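Local coordinates for protein walker-Type ATPase (Pyrococcus abyssi, PDB 2QEN) that is of unknown function but binds ADP and magnesium and probably acts as a P-loop ATPase with a C-terminal winged-helix domain, at residues Phe91-Phe103 / Val116-Phe130. The protein carries 1 engineered substitution. Residues are numbered along the deposited sequence; the frame is centred on the assembly and turned at random.
Sequences FQSKFKISLNLKF and VFRELNDLGEELGEF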
loop_
_atom_site.group_PDB
_atom_site.type_symbol
_atom_site.label_atom_id
_atom_site.label_comp_id
_atom_site.label_asym_id
_atom_site.label_seq_id
_atom_site.Cartn_x
_atom_site.Cartn_y
_atom_site.Cartn_z
ATOM N N PHE A 91 10.230 21.057 -10.941
ATOM C CA PHE A 91 11.114 20.309 -10.045
ATOM C C PHE A 91 12.419 21.055 -9.768
ATOM O O PHE A 91 12.827 21.211 -8.612
ATOM C CB PHE A 91 11.428 18.945 -10.659
ATOM C CG PHE A 91 11.764 17.892 -9.655
ATOM C CD1 PHE A 91 10.752 17.185 -9.003
ATOM C CD2 PHE A 91 13.089 17.589 -9.363
ATOM C CE1 PHE A 91 11.056 16.207 -8.064
ATOM C CE2 PHE A 91 13.402 16.608 -8.424
ATOM C CZ PHE A 91 12.380 15.921 -7.774
ATOM N N GLN A 92 13.054 21.514 -10.845
ATOM C CA GLN A 92 14.276 22.300 -10.794
ATOM C C GLN A 92 14.090 23.622 -10.047
ATOM O O GLN A 92 15.015 24.099 -9.398
ATOM C CB GLN A 92 14.767 22.595 -12.212
ATOM C CG GLN A 92 15.298 21.381 -12.950
ATOM C CD GLN A 92 15.643 21.672 -14.402
ATOM O OE1 GLN A 92 14.842 22.246 -15.145
ATOM N NE2 GLN A 92 16.831 21.257 -14.817
ATOM N N SER A 93 12.909 24.222 -10.159
ATOM C CA SER A 93 12.616 25.457 -9.436
ATOM C C SER A 93 12.438 25.180 -7.938
ATOM O O SER A 93 12.923 25.947 -7.109
ATOM C CB SER A 93 11.382 26.154 -10.025
ATOM O OG SER A 93 10.912 27.191 -9.180
ATOM N N LYS A 94 11.753 24.083 -7.609
ATOM C CA LYS A 94 11.479 23.706 -6.221
ATOM C C LYS A 94 12.741 23.282 -5.469
ATOM O O LYS A 94 12.974 23.703 -4.336
ATOM C CB LYS A 94 10.437 22.580 -6.160
ATOM C CG LYS A 94 9.913 22.283 -4.752
ATOM C CD LYS A 94 9.127 20.990 -4.711
ATOM C CE LYS A 94 8.199 20.932 -3.498
ATOM N NZ LYS A 94 7.419 19.644 -3.443
ATOM N N PHE A 95 13.544 22.433 -6.105
ATOM C CA PHE A 95 14.728 21.884 -5.462
ATOM C C PHE A 95 16.012 22.565 -5.910
ATOM O O PHE A 95 17.093 22.181 -5.487
ATOM C CB PHE A 95 14.787 20.367 -5.649
ATOM C CG PHE A 95 13.644 19.648 -5.002
ATOM C CD1 PHE A 95 13.516 19.626 -3.608
ATOM C CD2 PHE A 95 12.678 19.013 -5.774
ATOM C CE1 PHE A 95 12.443 18.976 -2.998
ATOM C CE2 PHE A 95 11.604 18.347 -5.173
ATOM C CZ PHE A 95 11.488 18.329 -3.782
ATOM N N LYS A 96 15.878 23.589 -6.752
ATOM C CA LYS A 96 17.011 24.394 -7.216
ATOM C C LYS A 96 18.088 23.531 -7.864
ATOM O O LYS A 96 19.226 23.488 -7.401
ATOM C CB LYS A 96 17.573 25.260 -6.079
ATOM C CG LYS A 96 16.557 26.232 -5.482
ATOM C CD LYS A 96 16.398 27.504 -6.315
ATOM C CE LYS A 96 15.148 28.272 -5.887
ATOM N NZ LYS A 96 15.168 29.720 -6.275
ATOM N N ILE A 97 17.697 22.836 -8.931
ATOM C CA ILE A 97 18.579 21.941 -9.691
ATOM C C ILE A 97 19.003 22.587 -11.011
ATOM O O ILE A 97 18.169 23.109 -11.752
ATOM C CB ILE A 97 17.878 20.591 -10.007
ATOM C CG1 ILE A 97 17.518 19.852 -8.717
ATOM C CG2 ILE A 97 18.765 19.713 -10.890
ATOM C CD1 ILE A 97 16.355 18.867 -8.851
ATOM N N SER A 98 20.299 22.539 -11.303
ATOM C CA SER A 98 20.829 23.062 -12.562
ATOM C C SER A 98 20.879 22.000 -13.668
ATOM O O SER A 98 20.656 22.310 -14.840
ATOM C CB SER A 98 22.212 23.684 -12.339
ATOM O OG SER A 98 23.085 22.756 -11.720
ATOM N N LEU A 99 21.174 20.757 -13.287
ATOM C CA LEU A 99 21.168 19.601 -14.209
ATOM C C LEU A 99 19.881 19.439 -15.013
ATOM O O LEU A 99 18.784 19.641 -14.491
ATOM C CB LEU A 99 21.398 18.296 -13.440
ATOM C CG LEU A 99 22.768 17.623 -13.334
ATOM C CD1 LEU A 99 22.531 16.146 -13.064
ATOM C CD2 LEU A 99 23.634 17.798 -14.588
ATOM N N ASN A 100 20.030 19.068 -16.280
ATOM C CA ASN A 100 18.911 18.676 -17.125
ATOM C C ASN A 100 18.899 17.159 -17.305
ATOM O O ASN A 100 19.940 16.500 -17.195
ATOM C CB ASN A 100 18.991 19.354 -18.495
ATOM C CG ASN A 100 18.672 20.848 -18.442
ATOM O OD1 ASN A 100 17.749 21.282 -17.745
ATOM N ND2 ASN A 100 19.426 21.638 -19.204
ATOM N N LEU A 101 17.721 16.609 -17.577
ATOM C CA LEU A 101 17.584 15.186 -17.823
ATOM C C LEU A 101 17.400 14.913 -19.307
ATOM O O LEU A 101 16.409 15.353 -19.905
ATOM C CB LEU A 101 16.415 14.598 -17.021
ATOM C CG LEU A 101 16.581 14.398 -15.508
ATOM C CD1 LEU A 101 15.240 14.029 -14.877
ATOM C CD2 LEU A 101 17.628 13.325 -15.208
ATOM N N LYS A 102 18.363 14.189 -19.885
ATOM C CA LYS A 102 18.328 13.802 -21.295
ATOM C C LYS A 102 17.119 12.923 -21.645
ATOM O O LYS A 102 16.489 13.121 -22.689
ATOM C CB LYS A 102 19.637 13.097 -21.690
ATOM C CG LYS A 102 19.693 12.618 -23.143
ATOM C CD LYS A 102 21.107 12.603 -23.715
ATOM C CE LYS A 102 21.071 12.267 -25.204
ATOM N NZ LYS A 102 22.297 12.710 -25.946
ATOM N N PHE A 103 16.781 11.977 -20.768
ATOM C CA PHE A 103 15.789 10.960 -21.119
ATOM C C PHE A 103 14.380 11.523 -21.362
ATOM O O PHE A 103 13.535 10.861 -21.951
ATOM C CB PHE A 103 15.814 9.756 -20.147
ATOM C CG PHE A 103 15.035 9.961 -18.871
ATOM C CD1 PHE A 103 13.675 9.650 -18.809
ATOM C CD2 PHE A 103 15.664 10.445 -17.729
ATOM C CE1 PHE A 103 12.941 9.834 -17.625
ATOM C CE2 PHE A 103 14.945 10.631 -16.540
ATOM C CZ PHE A 103 13.577 10.326 -16.492
ATOM N N VAL A 116 17.855 5.496 -17.810
ATOM C CA VAL A 116 17.003 6.386 -17.031
ATOM C C VAL A 116 17.467 6.487 -15.577
ATOM O O VAL A 116 17.561 7.590 -15.022
ATOM C CB VAL A 116 15.514 5.913 -17.074
ATOM C CG1 VAL A 116 14.644 6.663 -16.026
ATOM C CG2 VAL A 116 14.937 6.039 -18.503
ATOM N N PHE A 117 17.760 5.339 -14.972
ATOM C CA PHE A 117 18.175 5.301 -13.577
ATOM C C PHE A 117 19.539 5.938 -13.322
ATOM O O PHE A 117 19.731 6.574 -12.287
ATOM C CB PHE A 117 18.048 3.884 -12.998
ATOM C CG PHE A 117 16.650 3.563 -12.500
ATOM C CD1 PHE A 117 15.527 3.812 -13.306
ATOM C CD2 PHE A 117 16.447 3.059 -11.222
ATOM C CE1 PHE A 117 14.218 3.530 -12.841
ATOM C CE2 PHE A 117 15.135 2.776 -10.746
ATOM C CZ PHE A 117 14.032 3.021 -11.558
ATOM N N ARG A 118 20.460 5.791 -14.272
ATOM C CA ARG A 118 21.768 6.453 -14.219
ATOM C C ARG A 118 21.655 7.981 -14.222
ATOM O O ARG A 118 22.307 8.647 -13.424
ATOM C CB ARG A 118 22.677 5.989 -15.376
ATOM C CG ARG A 118 23.212 4.566 -15.215
ATOM C CD ARG A 118 24.303 4.265 -16.253
ATOM N NE ARG A 118 23.717 4.032 -17.575
ATOM C CZ ARG A 118 23.607 2.838 -18.156
ATOM N NH1 ARG A 118 24.071 1.751 -17.542
ATOM N NH2 ARG A 118 23.047 2.732 -19.359
ATOM N N GLU A 119 20.838 8.528 -15.121
ATOM C CA GLU A 119 20.540 9.962 -15.117
ATOM C C GLU A 119 19.921 10.471 -13.798
ATOM O O GLU A 119 20.262 11.553 -13.328
ATOM C CB GLU A 119 19.653 10.335 -16.307
ATOM C CG GLU A 119 20.360 10.279 -17.656
ATOM C CD GLU A 119 19.440 10.612 -18.833
ATOM O OE1 GLU A 119 18.654 11.586 -18.730
ATOM O OE2 GLU A 119 19.515 9.903 -19.872
ATOM N N LEU A 120 19.030 9.681 -13.200
ATOM C CA LEU A 120 18.415 10.035 -11.912
ATOM C C LEU A 120 19.413 10.003 -10.756
ATOM O O LEU A 120 19.313 10.813 -9.839
ATOM C CB LEU A 120 17.228 9.120 -11.592
ATOM C CG LEU A 120 15.991 9.257 -12.476
ATOM C CD1 LEU A 120 14.932 8.238 -12.037
ATOM C CD2 LEU A 120 15.444 10.682 -12.446
ATOM N N ASN A 121 20.362 9.064 -10.811
ATOM C CA ASN A 121 21.481 9.009 -9.875
ATOM C C ASN A 121 22.433 10.217 -10.023
ATOM O O ASN A 121 22.933 10.733 -9.023
ATOM C CB ASN A 121 22.257 7.693 -10.032
ATOM C CG ASN A 121 23.362 7.536 -8.991
ATOM O OD1 ASN A 121 23.089 7.283 -7.819
ATOM N ND2 ASN A 121 24.614 7.684 -9.414
ATOM N N ASP A 122 22.683 10.644 -11.267
ATOM C CA ASP A 122 23.453 11.879 -11.564
ATOM C C ASP A 122 22.780 13.094 -10.925
ATOM O O ASP A 122 23.444 13.995 -10.413
ATOM C CB ASP A 122 23.546 12.125 -13.079
ATOM C CG ASP A 122 24.449 11.134 -13.797
ATOM O OD1 ASP A 122 25.166 10.352 -13.125
ATOM O OD2 ASP A 122 24.443 11.138 -15.050
ATOM N N LEU A 123 21.447 13.100 -10.960
ATOM C CA LEU A 123 20.656 14.147 -10.334
ATOM C C LEU A 123 20.793 14.060 -8.800
ATOM O O LEU A 123 20.950 15.087 -8.116
ATOM C CB LEU A 123 19.201 14.030 -10.805
ATOM C CG LEU A 123 18.080 14.942 -10.300
ATOM C CD1 LEU A 123 18.463 16.401 -10.478
ATOM C CD2 LEU A 123 16.778 14.628 -11.048
ATOM N N GLY A 124 20.780 12.824 -8.290
ATOM C CA GLY A 124 21.017 12.539 -6.881
ATOM C C GLY A 124 22.352 13.060 -6.380
ATOM O O GLY A 124 22.457 13.509 -5.239
ATOM N N GLU A 125 23.369 12.995 -7.238
ATOM C CA GLU A 125 24.715 13.473 -6.918
ATOM C C GLU A 125 24.748 14.952 -6.589
ATOM O O GLU A 125 25.529 15.377 -5.738
ATOM C CB GLU A 125 25.676 13.211 -8.077
ATOM C CG GLU A 125 26.363 11.872 -8.006
ATOM C CD GLU A 125 27.177 11.549 -9.254
ATOM O OE1 GLU A 125 27.642 12.479 -9.958
ATOM O OE2 GLU A 125 27.352 10.343 -9.521
ATOM N N GLU A 126 23.928 15.730 -7.287
ATOM C CA GLU A 126 23.846 17.155 -7.038
ATOM C C GLU A 126 23.047 17.440 -5.767
ATOM O O GLU A 126 23.462 18.261 -4.935
ATOM C CB GLU A 126 23.235 17.892 -8.228
ATOM C CG GLU A 126 23.135 19.390 -7.977
ATOM C CD GLU A 126 22.696 20.195 -9.182
ATOM O OE1 GLU A 126 22.659 19.639 -10.306
ATOM O OE2 GLU A 126 22.397 21.396 -8.999
ATOM N N LEU A 127 21.918 16.750 -5.625
ATOM C CA LEU A 127 20.989 16.964 -4.522
ATOM C C LEU A 127 21.461 16.336 -3.213
ATOM O O LEU A 127 21.102 16.802 -2.126
ATOM C CB LEU A 127 19.604 16.398 -4.884
ATOM C CG LEU A 127 18.819 17.081 -6.007
ATOM C CD1 LEU A 127 17.896 16.097 -6.711
ATOM C CD2 LEU A 127 18.033 18.227 -5.441
ATOM N N GLY A 128 22.261 15.280 -3.324
ATOM C CA GLY A 128 22.616 14.450 -2.177
ATOM C C GLY A 128 22.072 13.056 -2.396
ATOM O O GLY A 128 22.818 12.070 -2.337
ATOM N N GLU A 129 20.780 13.004 -2.723
ATOM C CA GLU A 129 20.005 11.777 -2.843
ATOM C C GLU A 129 18.792 12.047 -3.726
ATOM O O GLU A 129 18.167 13.112 -3.618
ATOM C CB GLU A 129 19.471 11.420 -1.457
ATOM C CG GLU A 129 19.221 9.980 -1.208
ATOM C CD GLU A 129 19.304 9.670 0.259
ATOM O OE1 GLU A 129 18.331 9.950 0.987
ATOM O OE2 GLU A 129 20.352 9.139 0.690
ATOM N N PHE A 130 18.452 11.075 -4.574
ATOM C CA PHE A 130 17.174 11.081 -5.283
ATOM C C PHE A 130 16.376 9.798 -4.988
ATOM O O PHE A 130 16.929 8.690 -5.032
ATOM C CB PHE A 130 17.369 11.303 -6.790
ATOM C CG PHE A 130 16.092 11.568 -7.531
ATOM C CD1 PHE A 130 15.574 12.845 -7.609
ATOM C CD2 PHE A 130 15.387 10.515 -8.139
ATOM C CE1 PHE A 130 14.373 13.083 -8.280
ATOM C CE2 PHE A 130 14.191 10.751 -8.822
ATOM C CZ PHE A 130 13.690 12.044 -8.901
#
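After helix 88-95 the chain turns at K96, which has positive phi, and the loop 97-103 runs antiparallel along helix 116-127, with I97 nearest L127 (CA atoms 7.6 Å apart) and F103 nearest V116 (6.3 Å). Two glutamates on the helix hold the loop near its ends. E119, extended beyond CG, turns the syn lone pair of OE1 to F103 N (2.8 Å, N-H...O angle 151°). E126 is long enough to reach S98, where OE2 accepts from OG at 3.1 Å and, weakly, from the amide N. Beside the E126 grip, the two branches of I97 divide the work: CG2, anti to the backbone N, presses tightly on L123 CD1 (3.4 Å), while CG1 meets L127 CD2. Between the glutamates, L101 CD1 lies near both L120 and L123. The flat ring of F103 offers one face to V116, whose CG1 sits 3.9 Å from the ring centroid in a CH-pi contact; the E119 carboxylate lies at the ring's edge. On helix 88-95, F91 CZ lies at the edge of the F130 ring, the two planes at 59°. F103 O is also hydrogen-bonded to Q82 of helix 74-84. F117 points away from the loop onto strands 130-135 and 165-171, and L120 reaches both strands and the loop, so this helix of the P-loop ATPase domain lies between the loop 97-103 and the parallel sheet.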